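Long-range contacts in 389aa long hypothetical nucleolar protein (Pyrococcus horikoshii, PDB 5ZVG), which methylates C5 of cytosine 72 in several tRNAs, using S-adenosyl-L-methionine as the methyl donor: residues V33-I38 with Y72-G77; L88-A93 with Q126-K131; V200-A205 with I265-I270; E224-D229 with K251-D256. One frame throughout, in Å; residues are numbered along the deposited sequence.

Contact 1: V33-I38 with Y72-G77; sequences VEHYYI and YFVREG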
# COMPACT_ATOMS: atom_id res chain seq x y z
N VAL A 33 2.82 5.43 8.10
CA VAL A 33 3.32 4.28 8.84
C VAL A 33 4.57 4.66 9.63
O VAL A 33 5.39 5.46 9.19
CB VAL A 33 3.64 3.08 7.90
CG1 VAL A 33 2.37 2.60 7.20
CG2 VAL A 33 4.74 3.44 6.91
N GLU A 34 4.67 4.11 10.83
CA GLU A 34 5.78 4.41 11.72
C GLU A 34 7.04 3.72 11.21
O GLU A 34 8.15 4.22 11.38
CB GLU A 34 5.47 3.98 13.16
CG GLU A 34 4.35 4.80 13.79
CD GLU A 34 2.95 4.35 13.36
OE1 GLU A 34 2.85 3.44 12.52
OE2 GLU A 34 1.97 4.95 13.84
N HIS A 35 6.85 2.57 10.57
CA HIS A 35 7.94 1.81 9.98
C HIS A 35 7.74 1.69 8.48
O HIS A 35 6.85 0.97 8.00
CB HIS A 35 8.03 0.41 10.62
CG HIS A 35 8.60 0.42 12.01
ND1 HIS A 35 8.86 -0.73 12.71
CD2 HIS A 35 8.97 1.45 12.82
CE1 HIS A 35 9.36 -0.42 13.90
NE2 HIS A 35 9.44 0.89 13.98
N TYR A 36 8.57 2.39 7.73
CA TYR A 36 8.43 2.45 6.28
C TYR A 36 9.26 1.34 5.64
O TYR A 36 10.50 1.41 5.65
CB TYR A 36 8.88 3.82 5.76
CG TYR A 36 8.62 4.04 4.28
CD1 TYR A 36 7.33 4.11 3.78
CD2 TYR A 36 9.68 4.17 3.39
CE1 TYR A 36 7.09 4.30 2.43
CE2 TYR A 36 9.45 4.36 2.04
CZ TYR A 36 8.16 4.42 1.57
OH TYR A 36 7.94 4.61 0.22
N TYR A 37 8.59 0.33 5.10
CA TYR A 37 9.27 -0.87 4.63
C TYR A 37 9.60 -0.85 3.13
O TYR A 37 8.87 -0.27 2.31
CB TYR A 37 8.42 -2.11 4.93
CG TYR A 37 8.65 -2.71 6.29
CD1 TYR A 37 7.96 -2.25 7.40
CD2 TYR A 37 9.55 -3.76 6.47
CE1 TYR A 37 8.17 -2.80 8.66
CE2 TYR A 37 9.76 -4.32 7.72
CZ TYR A 37 9.06 -3.84 8.81
OH TYR A 37 9.26 -4.38 10.06
N ILE A 38 10.71 -1.49 2.78
CA ILE A 38 11.07 -1.72 1.39
C ILE A 38 11.48 -3.18 1.24
O ILE A 38 11.95 -3.79 2.20
CB ILE A 38 12.22 -0.81 0.91
CG1 ILE A 38 13.51 -1.15 1.66
CG2 ILE A 38 11.85 0.65 1.10
CD1 ILE A 38 14.68 -0.28 1.27
N TYR A 72 13.38 -1.56 6.87
CA TYR A 72 12.44 -0.48 7.14
C TYR A 72 13.14 0.75 7.70
O TYR A 72 14.25 0.67 8.24
CB TYR A 72 11.33 -0.96 8.09
CG TYR A 72 11.73 -1.17 9.53
CD1 TYR A 72 11.65 -0.13 10.46
CD2 TYR A 72 12.18 -2.41 9.99
CE1 TYR A 72 12.00 -0.31 11.78
CE2 TYR A 72 12.54 -2.60 11.31
CZ TYR A 72 12.45 -1.55 12.20
OH TYR A 72 12.81 -1.72 13.52
N PHE A 73 12.51 1.91 7.51
CA PHE A 73 13.03 3.16 8.04
C PHE A 73 12.07 3.68 9.10
O PHE A 73 10.85 3.55 8.96
CB PHE A 73 13.20 4.20 6.93
CG PHE A 73 14.08 3.74 5.80
CD1 PHE A 73 13.55 3.01 4.74
CD2 PHE A 73 15.43 4.04 5.78
CE1 PHE A 73 14.36 2.58 3.69
CE2 PHE A 73 16.25 3.62 4.74
CZ PHE A 73 15.71 2.89 3.69
N VAL A 74 12.60 4.24 10.18
CA VAL A 74 11.76 4.78 11.23
C VAL A 74 11.28 6.18 10.84
O VAL A 74 12.07 7.03 10.43
CB VAL A 74 12.50 4.84 12.59
CG1 VAL A 74 11.63 5.47 13.66
CG2 VAL A 74 12.91 3.44 13.01
N ARG A 75 9.97 6.39 10.95
CA ARG A 75 9.34 7.65 10.58
C ARG A 75 9.70 8.75 11.58
O ARG A 75 9.88 8.48 12.77
CB ARG A 75 7.83 7.45 10.51
CG ARG A 75 7.00 8.71 10.41
CD ARG A 75 6.26 8.95 11.72
NE ARG A 75 4.90 8.43 11.68
CZ ARG A 75 4.10 8.34 12.74
NH1 ARG A 75 4.54 8.73 13.94
NH2 ARG A 75 2.87 7.86 12.62
N GLU A 76 9.79 9.98 11.10
CA GLU A 76 10.04 11.12 11.97
C GLU A 76 8.78 11.95 12.14
O GLU A 76 8.03 12.16 11.19
CB GLU A 76 11.18 11.98 11.42
CG GLU A 76 12.52 11.27 11.32
CD GLU A 76 13.60 12.12 10.67
OE1 GLU A 76 13.31 13.27 10.26
OE2 GLU A 76 14.75 11.64 10.56
N GLY A 77 8.53 12.41 13.36
CA GLY A 77 7.38 13.25 13.63
C GLY A 77 6.42 12.69 14.67
O GLY A 77 6.62 11.59 15.19
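H35, Y37 and Y72 form an aromatic cluster on an antiparallel strand pair of the ferredoxin-like domain, with the 35-38 and 72-74 strands at 158°. The Y72 ring is layered on the H35 imidazole as an offset stack, planes 19° apart and centroids 4.1 Å from each other, and Y72 CE1 sits over the middle of the imidazole face. With Y72 CG between the backbone N and carbonyl carbon (chi1 72°), the ring is set alongside that imidazole, while Y72 CB, placed by the backbone, lies almost exactly on the normal of the Y37 ring, 3.4 Å from its centroid, a CH-pi contact. A serine here would probably leave the H35 imidazole without its stacking partner. On the other face, I38 CD1 meets the edge of the F73 ring at CE1, 3.8 Å away. Y36 and F73 are the hydrogen-bonded pair, Y36 N to F73 O and F73 N to Y36 O each 2.8 Å. Beyond the strands, E34 OE2 and R75 NH2 make a 3.3 Å salt bridge, with E34 CG over one guanidinium face; R282 and E31 respectively are their stronger partners. Strands 62-63 and 179-181 flank the pair in the sheet, and L184 and M187 of helix 184-193 touch Y37.

Contact 2: L88-A93 with Q126-K131; sequences LPVVVA and QIRDPK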
# COMPACT_ATOMS: atom_id res chain seq x y z
N LEU A 88 1.80 32.64 9.65
CA LEU A 88 2.48 32.54 8.37
C LEU A 88 1.51 32.67 7.22
O LEU A 88 0.36 32.24 7.33
CB LEU A 88 3.21 31.20 8.27
CG LEU A 88 4.31 30.89 9.28
CD1 LEU A 88 4.89 29.52 8.99
CD2 LEU A 88 5.39 31.96 9.22
N PRO A 89 1.96 33.25 6.10
CA PRO A 89 1.10 33.25 4.91
C PRO A 89 0.83 31.82 4.46
O PRO A 89 1.73 30.98 4.57
CB PRO A 89 1.92 34.03 3.88
CG PRO A 89 3.34 33.92 4.34
CD PRO A 89 3.27 33.88 5.84
N VAL A 90 -0.37 31.54 3.98
CA VAL A 90 -0.76 30.18 3.64
C VAL A 90 -0.55 29.86 2.16
O VAL A 90 -0.88 30.65 1.28
CB VAL A 90 -2.25 29.92 3.99
CG1 VAL A 90 -2.75 28.63 3.35
CG2 VAL A 90 -2.45 29.89 5.50
N VAL A 91 0.03 28.69 1.90
CA VAL A 91 -0.03 28.06 0.59
C VAL A 91 -0.98 26.87 0.64
O VAL A 91 -0.84 25.98 1.48
CB VAL A 91 1.34 27.58 0.11
CG1 VAL A 91 1.21 26.89 -1.24
CG2 VAL A 91 2.30 28.75 0.02
N VAL A 92 -1.95 26.85 -0.26
CA VAL A 92 -2.87 25.73 -0.33
C VAL A 92 -2.42 24.78 -1.44
O VAL A 92 -2.38 25.16 -2.61
CB VAL A 92 -4.31 26.20 -0.58
CG1 VAL A 92 -5.28 25.03 -0.50
CG2 VAL A 92 -4.69 27.27 0.42
N ALA A 93 -2.06 23.56 -1.05
CA ALA A 93 -1.68 22.51 -1.99
C ALA A 93 -2.90 21.68 -2.35
O ALA A 93 -3.83 21.58 -1.56
CB ALA A 93 -0.59 21.63 -1.39
N GLN A 126 3.29 28.50 5.51
CA GLN A 126 2.66 27.27 5.98
C GLN A 126 1.87 26.65 4.83
O GLN A 126 1.31 27.36 4.01
CB GLN A 126 1.75 27.53 7.18
CG GLN A 126 0.54 28.38 6.86
CD GLN A 126 -0.39 28.54 8.04
OE1 GLN A 126 -1.02 27.58 8.48
NE2 GLN A 126 -0.50 29.76 8.55
N ILE A 127 1.84 25.32 4.79
CA ILE A 127 1.18 24.62 3.70
C ILE A 127 -0.07 23.88 4.18
O ILE A 127 0.00 23.05 5.08
CB ILE A 127 2.11 23.61 3.03
CG1 ILE A 127 3.38 24.32 2.55
CG2 ILE A 127 1.40 22.89 1.89
CD1 ILE A 127 4.41 23.40 1.95
N ARG A 128 -1.21 24.19 3.58
CA ARG A 128 -2.44 23.52 3.95
C ARG A 128 -3.10 22.81 2.78
O ARG A 128 -2.97 23.23 1.63
CB ARG A 128 -3.42 24.52 4.57
CG ARG A 128 -3.16 24.72 6.04
CD ARG A 128 -3.87 25.92 6.58
NE ARG A 128 -3.28 26.34 7.85
CZ ARG A 128 -3.63 25.83 9.02
NH1 ARG A 128 -4.53 24.85 9.07
NH2 ARG A 128 -3.07 26.27 10.14
N ASP A 129 -3.81 21.73 3.08
CA ASP A 129 -4.55 21.02 2.05
C ASP A 129 -5.83 21.79 1.75
O ASP A 129 -6.12 22.79 2.43
CB ASP A 129 -4.79 19.56 2.48
CG ASP A 129 -5.98 19.37 3.42
OD1 ASP A 129 -6.51 20.35 4.01
OD2 ASP A 129 -6.38 18.20 3.58
N PRO A 130 -6.60 21.37 0.72
CA PRO A 130 -7.76 22.21 0.39
C PRO A 130 -8.80 22.31 1.51
O PRO A 130 -9.69 23.16 1.40
CB PRO A 130 -8.36 21.50 -0.84
CG PRO A 130 -7.22 20.75 -1.43
CD PRO A 130 -6.41 20.29 -0.27
N LYS A 131 -8.71 21.48 2.54
CA LYS A 131 -9.67 21.52 3.64
C LYS A 131 -9.11 22.11 4.94
O LYS A 131 -9.71 21.97 6.00
CB LYS A 131 -10.21 20.12 3.91
CG LYS A 131 -11.00 19.52 2.76
CD LYS A 131 -11.57 18.15 3.13
CE LYS A 131 -12.27 17.50 1.95
NZ LYS A 131 -12.78 16.14 2.27
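Q126 NE2 donates to L88 O at 2.9 Å, nearly in its own amide plane, and Q126 OE1 is held by R128, NE at 2.7 Å and NH2 at 2.9 Å. This side-on, two-nitrogen grip on one oxygen, together with the L88 bond, fixes which way the amide is turned. The contact joins the parallel strands 90-93 and 126-128 in the mixed sheet of the PUA domain. A chi1 of 66° tucks Q126 CG in over its own main chain, and the extended chain beyond it carries the amide across V90 toward the L88 carbonyl. A leucine in its place would probably leave L88 O without this donor and R128 NE and NH2 without their shared acceptor. R128 NH1 is bonded separately, to G132 O. The backbone bonds then alternate along the strands: Q126 N to P89 O, V91 N to Q126 O, R128 N to V91 O and A93 N to R128 O. Packing completes the pairing. V90 CG2 rests on the glutamine amide, 3.5 Å from Q126 CD, while on the reverse face V91 and I127 reach L107 of strand 107-108. Past the last bridge D129 forms an Asx turn, and its OD2 is bonded to W286 NE1. At that end P130 CD abuts the A93 carbonyl, 3.2 Å from A93 O.

Contact 3: V200-A205 with I265-I270; sequences VIIDMA and IKADKI. With SAM (S-adenosylmethionine), chain C.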
# COMPACT_ATOMS: atom_id res chain seq x y z
N VAL A 200 1.96 -23.75 -11.21
CA VAL A 200 1.25 -22.84 -12.09
C VAL A 200 0.68 -21.73 -11.22
O VAL A 200 -0.11 -22.00 -10.31
CB VAL A 200 0.14 -23.54 -12.87
CG1 VAL A 200 -0.37 -22.64 -13.97
CG2 VAL A 200 0.67 -24.83 -13.45
N ILE A 201 1.06 -20.49 -11.51
CA ILE A 201 0.82 -19.38 -10.59
C ILE A 201 0.13 -18.22 -11.28
O ILE A 201 0.54 -17.79 -12.36
CB ILE A 201 2.15 -18.86 -9.99
CG1 ILE A 201 2.86 -19.96 -9.21
CG2 ILE A 201 1.91 -17.63 -9.12
CD1 ILE A 201 4.28 -19.61 -8.83
N ILE A 202 -0.92 -17.71 -10.65
CA ILE A 202 -1.66 -16.60 -11.22
C ILE A 202 -1.86 -15.48 -10.22
O ILE A 202 -2.43 -15.68 -9.14
CB ILE A 202 -3.04 -17.04 -11.74
CG1 ILE A 202 -2.92 -18.21 -12.72
CG2 ILE A 202 -3.76 -15.86 -12.38
CD1 ILE A 202 -4.25 -18.76 -13.15
N ASP A 203 -1.40 -14.29 -10.59
CA ASP A 203 -1.70 -13.06 -9.87
C ASP A 203 -2.76 -12.32 -10.67
O ASP A 203 -2.45 -11.71 -11.69
CB ASP A 203 -0.45 -12.21 -9.70
CG ASP A 203 -0.61 -11.12 -8.66
OD1 ASP A 203 -1.76 -10.79 -8.30
OD2 ASP A 203 0.43 -10.59 -8.21
N MET A 204 -4.01 -12.36 -10.21
CA MET A 204 -5.12 -11.91 -11.06
C MET A 204 -5.47 -10.44 -10.89
O MET A 204 -6.37 -9.94 -11.56
CB MET A 204 -6.36 -12.77 -10.80
CG MET A 204 -6.85 -12.79 -9.38
SD MET A 204 -8.35 -13.77 -9.27
CE MET A 204 -7.71 -15.33 -9.80
N ALA A 205 -4.77 -9.76 -10.00
CA ALA A 205 -4.88 -8.31 -9.89
C ALA A 205 -3.51 -7.78 -9.55
O ALA A 205 -3.25 -7.36 -8.42
CB ALA A 205 -5.90 -7.91 -8.85
N ILE A 265 -6.49 -22.70 -17.99
CA ILE A 265 -5.52 -22.97 -16.94
C ILE A 265 -6.17 -23.35 -15.62
O ILE A 265 -7.11 -22.69 -15.18
CB ILE A 265 -4.61 -21.76 -16.72
CG1 ILE A 265 -4.16 -21.19 -18.07
CG2 ILE A 265 -3.42 -22.14 -15.87
CD1 ILE A 265 -3.45 -19.87 -17.97
N LYS A 266 -5.67 -24.40 -15.00
CA LYS A 266 -5.98 -24.66 -13.61
C LYS A 266 -4.71 -24.51 -12.80
O LYS A 266 -3.82 -25.36 -12.87
CB LYS A 266 -6.60 -26.04 -13.37
CG LYS A 266 -8.09 -26.16 -13.70
CD LYS A 266 -8.60 -27.54 -13.32
CE LYS A 266 -8.32 -28.60 -14.37
NZ LYS A 266 -8.83 -29.93 -13.92
N ALA A 267 -4.62 -23.42 -12.04
CA ALA A 267 -3.39 -23.10 -11.32
C ALA A 267 -3.28 -23.84 -10.00
O ALA A 267 -4.28 -24.25 -9.42
CB ALA A 267 -3.31 -21.61 -11.07
N ASP A 268 -2.04 -24.03 -9.56
CA ASP A 268 -1.77 -24.59 -8.24
C ASP A 268 -1.79 -23.50 -7.17
O ASP A 268 -2.12 -23.75 -6.01
CB ASP A 268 -0.42 -25.30 -8.25
CG ASP A 268 -0.34 -26.38 -9.30
OD1 ASP A 268 -0.90 -27.47 -9.07
OD2 ASP A 268 0.26 -26.12 -10.37
N LYS A 269 -1.43 -22.29 -7.57
CA LYS A 269 -1.34 -21.17 -6.64
C LYS A 269 -1.95 -19.95 -7.29
O LYS A 269 -1.60 -19.58 -8.40
CB LYS A 269 0.12 -20.87 -6.24
CG LYS A 269 0.86 -22.03 -5.60
CD LYS A 269 0.32 -22.32 -4.22
CE LYS A 269 0.99 -23.52 -3.57
NZ LYS A 269 2.46 -23.37 -3.44
N ILE A 270 -2.89 -19.33 -6.58
CA ILE A 270 -3.47 -18.08 -7.04
C ILE A 270 -3.39 -17.02 -5.96
O ILE A 270 -3.83 -17.23 -4.82
CB ILE A 270 -4.94 -18.26 -7.44
CG1 ILE A 270 -5.06 -19.05 -8.74
CG2 ILE A 270 -5.60 -16.91 -7.61
CD1 ILE A 270 -6.47 -19.16 -9.26
N SAM C . -1.41 -6.72 -5.88
CA SAM C . -0.91 -5.53 -6.57
C SAM C . 0.50 -5.16 -6.13
O SAM C . 1.10 -4.22 -6.65
OXT SAM C . 1.08 -5.79 -5.25
CB SAM C . -1.88 -4.36 -6.41
CG SAM C . -3.32 -4.66 -6.83
SD SAM C . -4.44 -3.27 -6.56
CE SAM C . -4.96 -3.63 -4.86
C5' SAM C . -5.91 -3.79 -7.49
C4' SAM C . -5.66 -3.92 -8.99
O4' SAM C . -6.70 -4.69 -9.58
C3' SAM C . -5.65 -2.58 -9.72
O3' SAM C . -4.39 -2.41 -10.33
C2' SAM C . -6.71 -2.68 -10.79
O2' SAM C . -6.19 -2.26 -12.03
C1' SAM C . -7.02 -4.17 -10.85
N9 SAM C . -8.41 -4.47 -11.21
C8 SAM C . -9.56 -3.86 -10.76
N7 SAM C . -10.62 -4.47 -11.34
C5 SAM C . -10.17 -5.47 -12.14
C6 SAM C . -10.81 -6.39 -12.95
N6 SAM C . -12.14 -6.41 -13.05
N1 SAM C . -10.06 -7.30 -13.67
C2 SAM C . -8.68 -7.29 -13.57
N3 SAM C . -8.05 -6.37 -12.76
C4 SAM C . -8.78 -5.47 -12.06
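V200 and D268 open the pairing of two parallel strands in the central sheet of the class I-like methyltransferase domain, a Rossmann-like fold. Of the polar contacts, V200 is held at both ends: its N donates to D268 OD2 at 3.0 Å, using the anti lone pair of the carboxylate, while its carbonyl O accepts from both D268 N and K269 N. The D268 bond is the more bent of the two, 132° at the hydrogen, as the chain turns a corner at this aspartate. I202 N then donates to K269 O at 3.0 Å, continuing the parallel pattern. The apolar contacts lie largely on one side of the strands. V200 CG1 points anti to its own N (chi1 -168°) and meets I265 CG2 at 3.6 Å; I202 CD1 touches A267 CB at 3.7 Å, and I202 CB faces I270 CG1. Outside the pair, A308 of helix 291-311 touches both I270 and M204. The cofactor contact comes where the first strand has ended: A205 O accepts from the amino N of SAM at 3.2 Å, and A205 CB lies beside the ribose. M204, bent at its thioether (chi3 61°), brings its methyl back over the neighbouring strand, with M204 CE 3.4 Å from I270 CG2.

Contact 4: E224-D229 with K251-D256; sequences EIIAID and KLVQMD. With SAM (S-adenosylmethionine), chain C.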
# COMPACT_ATOMS: atom_id res chain seq x y z
N GLU A 224 7.24 -19.77 -14.08
CA GLU A 224 6.51 -18.74 -14.79
C GLU A 224 5.41 -18.16 -13.89
O GLU A 224 4.76 -18.89 -13.14
CB GLU A 224 5.91 -19.29 -16.09
CG GLU A 224 4.89 -18.37 -16.76
CD GLU A 224 4.36 -18.93 -18.06
OE1 GLU A 224 4.84 -18.49 -19.14
OE2 GLU A 224 3.47 -19.80 -18.02
N ILE A 225 5.20 -16.85 -13.98
CA ILE A 225 4.12 -16.21 -13.25
C ILE A 225 3.22 -15.48 -14.24
O ILE A 225 3.68 -14.63 -15.00
CB ILE A 225 4.64 -15.21 -12.20
CG1 ILE A 225 5.64 -15.88 -11.27
CG2 ILE A 225 3.47 -14.60 -11.42
CD1 ILE A 225 6.47 -14.90 -10.47
N ILE A 226 1.94 -15.82 -14.23
CA ILE A 226 0.97 -15.14 -15.07
C ILE A 226 0.35 -14.01 -14.27
O ILE A 226 -0.21 -14.24 -13.20
CB ILE A 226 -0.13 -16.09 -15.57
CG1 ILE A 226 0.49 -17.26 -16.33
CG2 ILE A 226 -1.12 -15.35 -16.46
CD1 ILE A 226 -0.51 -18.27 -16.78
N ALA A 227 0.47 -12.79 -14.77
CA ALA A 227 -0.00 -11.62 -14.05
C ALA A 227 -1.08 -10.87 -14.82
O ALA A 227 -0.85 -10.42 -15.95
CB ALA A 227 1.15 -10.70 -13.72
N ILE A 228 -2.25 -10.74 -14.21
CA ILE A 228 -3.43 -10.19 -14.86
C ILE A 228 -3.80 -8.82 -14.30
O ILE A 228 -3.77 -8.62 -13.09
CB ILE A 228 -4.63 -11.13 -14.68
CG1 ILE A 228 -4.30 -12.51 -15.24
CG2 ILE A 228 -5.87 -10.54 -15.30
CD1 ILE A 228 -5.38 -13.52 -15.02
N ASP A 229 -4.11 -7.88 -15.18
CA ASP A 229 -4.75 -6.64 -14.76
C ASP A 229 -5.59 -6.04 -15.88
O ASP A 229 -5.31 -6.24 -17.05
CB ASP A 229 -3.71 -5.62 -14.28
CG ASP A 229 -4.26 -4.69 -13.22
OD1 ASP A 229 -4.95 -3.70 -13.58
OD2 ASP A 229 -4.02 -4.93 -12.02
N LYS A 251 4.67 -13.28 -17.13
CA LYS A 251 3.90 -13.10 -18.35
C LYS A 251 2.69 -12.22 -18.08
O LYS A 251 1.79 -12.59 -17.32
CB LYS A 251 3.46 -14.45 -18.91
CG LYS A 251 2.51 -14.36 -20.10
CD LYS A 251 3.08 -13.52 -21.23
CE LYS A 251 2.34 -13.77 -22.54
NZ LYS A 251 0.87 -13.64 -22.37
N LEU A 252 2.69 -11.04 -18.68
CA LEU A 252 1.59 -10.10 -18.55
C LEU A 252 0.43 -10.43 -19.48
O LEU A 252 0.63 -10.70 -20.67
CB LEU A 252 2.07 -8.67 -18.82
CG LEU A 252 2.52 -7.83 -17.63
CD1 LEU A 252 3.39 -8.63 -16.71
CD2 LEU A 252 3.28 -6.62 -18.10
N VAL A 253 -0.78 -10.43 -18.93
CA VAL A 253 -1.98 -10.55 -19.73
C VAL A 253 -3.00 -9.51 -19.27
O VAL A 253 -3.32 -9.42 -18.09
CB VAL A 253 -2.59 -11.98 -19.67
CG1 VAL A 253 -1.73 -12.95 -20.45
CG2 VAL A 253 -2.72 -12.44 -18.25
N GLN A 254 -3.47 -8.70 -20.21
CA GLN A 254 -4.52 -7.73 -19.94
C GLN A 254 -5.90 -8.33 -20.16
O GLN A 254 -6.16 -8.91 -21.22
CB GLN A 254 -4.33 -6.50 -20.82
CG GLN A 254 -5.28 -5.37 -20.49
CD GLN A 254 -5.09 -4.19 -21.42
OE1 GLN A 254 -4.20 -4.20 -22.27
NE2 GLN A 254 -5.93 -3.17 -21.26
N MET A 255 -6.79 -8.16 -19.18
CA MET A 255 -8.13 -8.74 -19.21
C MET A 255 -8.89 -8.49 -17.91
O MET A 255 -8.28 -8.21 -16.88
CB MET A 255 -8.08 -10.26 -19.46
CG MET A 255 -7.63 -11.06 -18.24
SD MET A 255 -7.65 -12.85 -18.44
CE MET A 255 -9.42 -13.16 -18.62
N ASP A 256 -10.21 -8.58 -17.98
CA ASP A 256 -11.05 -8.59 -16.79
C ASP A 256 -10.89 -9.95 -16.11
O ASP A 256 -11.35 -10.97 -16.62
CB ASP A 256 -12.51 -8.32 -17.17
CG ASP A 256 -13.46 -8.41 -15.98
OD1 ASP A 256 -13.01 -8.52 -14.83
OD2 ASP A 256 -14.69 -8.38 -16.22
N SAM C . -1.41 -6.72 -5.88
CA SAM C . -0.91 -5.53 -6.57
C SAM C . 0.50 -5.16 -6.13
O SAM C . 1.10 -4.22 -6.65
OXT SAM C . 1.08 -5.79 -5.25
CB SAM C . -1.88 -4.36 -6.41
CG SAM C . -3.32 -4.66 -6.83
SD SAM C . -4.44 -3.27 -6.56
CE SAM C . -4.96 -3.63 -4.86
C5' SAM C . -5.91 -3.79 -7.49
C4' SAM C . -5.66 -3.92 -8.99
O4' SAM C . -6.70 -4.69 -9.58
C3' SAM C . -5.65 -2.58 -9.72
O3' SAM C . -4.39 -2.41 -10.33
C2' SAM C . -6.71 -2.68 -10.79
O2' SAM C . -6.19 -2.26 -12.03
C1' SAM C . -7.02 -4.17 -10.85
N9 SAM C . -8.41 -4.47 -11.21
C8 SAM C . -9.56 -3.86 -10.76
N7 SAM C . -10.62 -4.47 -11.34
C5 SAM C . -10.17 -5.47 -12.14
C6 SAM C . -10.81 -6.39 -12.95
N6 SAM C . -12.14 -6.41 -13.05
N1 SAM C . -10.06 -7.30 -13.67
C2 SAM C . -8.68 -7.29 -13.57
N3 SAM C . -8.05 -6.37 -12.76
C4 SAM C . -8.78 -5.47 -12.06
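D229 ends strand 225-229, which pairs in parallel with 251-254 as part of a beta-alpha-beta unit, and its backbone carbonyl O accepts from M255 N at 3.2 Å. From its CB, on the same face of the sheet as A227, the chain runs to CG, placed anti to the backbone N (chi1 -150°) and 3.7 Å from SAM C1'. There the carboxylate divides: D229 OD1 accepts from SAM O2', though the modelled 2.5 Å is doubtfully short, and from S231 N; D229 OD2 takes A207 N and lies 3.1 Å from SAM O3'. Backbone bonds hold the strands together, K251 N to I225 O at 2.7 Å, then A227 N to K251 O and V253 N to A227 O; the next, D229 N to V253 O, is weak. On the opposite face, I228 CG1 touches V253 CG2 at 3.4 Å and I228 CG2 meets M255 CG at 3.5 Å. Beyond M255, D256 OD1 accepts from SAM N6 at 2.9 Å, while its OD2 is paired with R258. The two aspartates thus hold the cofactor at separate places, one at the ribose, chiefly through O2', the other at the adenine amino group, probably fixing both sugar and base.

Following the chain from its N terminus, contact 1 closes a loop of 33 residues, which includes helix 47-56, within the ferredoxin-like domain. Contact 2 comes next in series, closing a loop of 32 residues between strands 90-93 and 124-128 in the PUA domain; its nearest atoms are about 15 Å from those of contact 1. The chain then enters the methyltransferase domain, where contact 3 spans 59 residues and contact 4, closing 21 that hold helix 232-245, is nested inside that loop. Strands 201-203 and 225-229 are neighbours in one sheet, linked through D203 and I226, I228, and both contacts touch SAM. No two contacts cross. Contacts 1 and 2 lie across the chain's centre from 3 and 4.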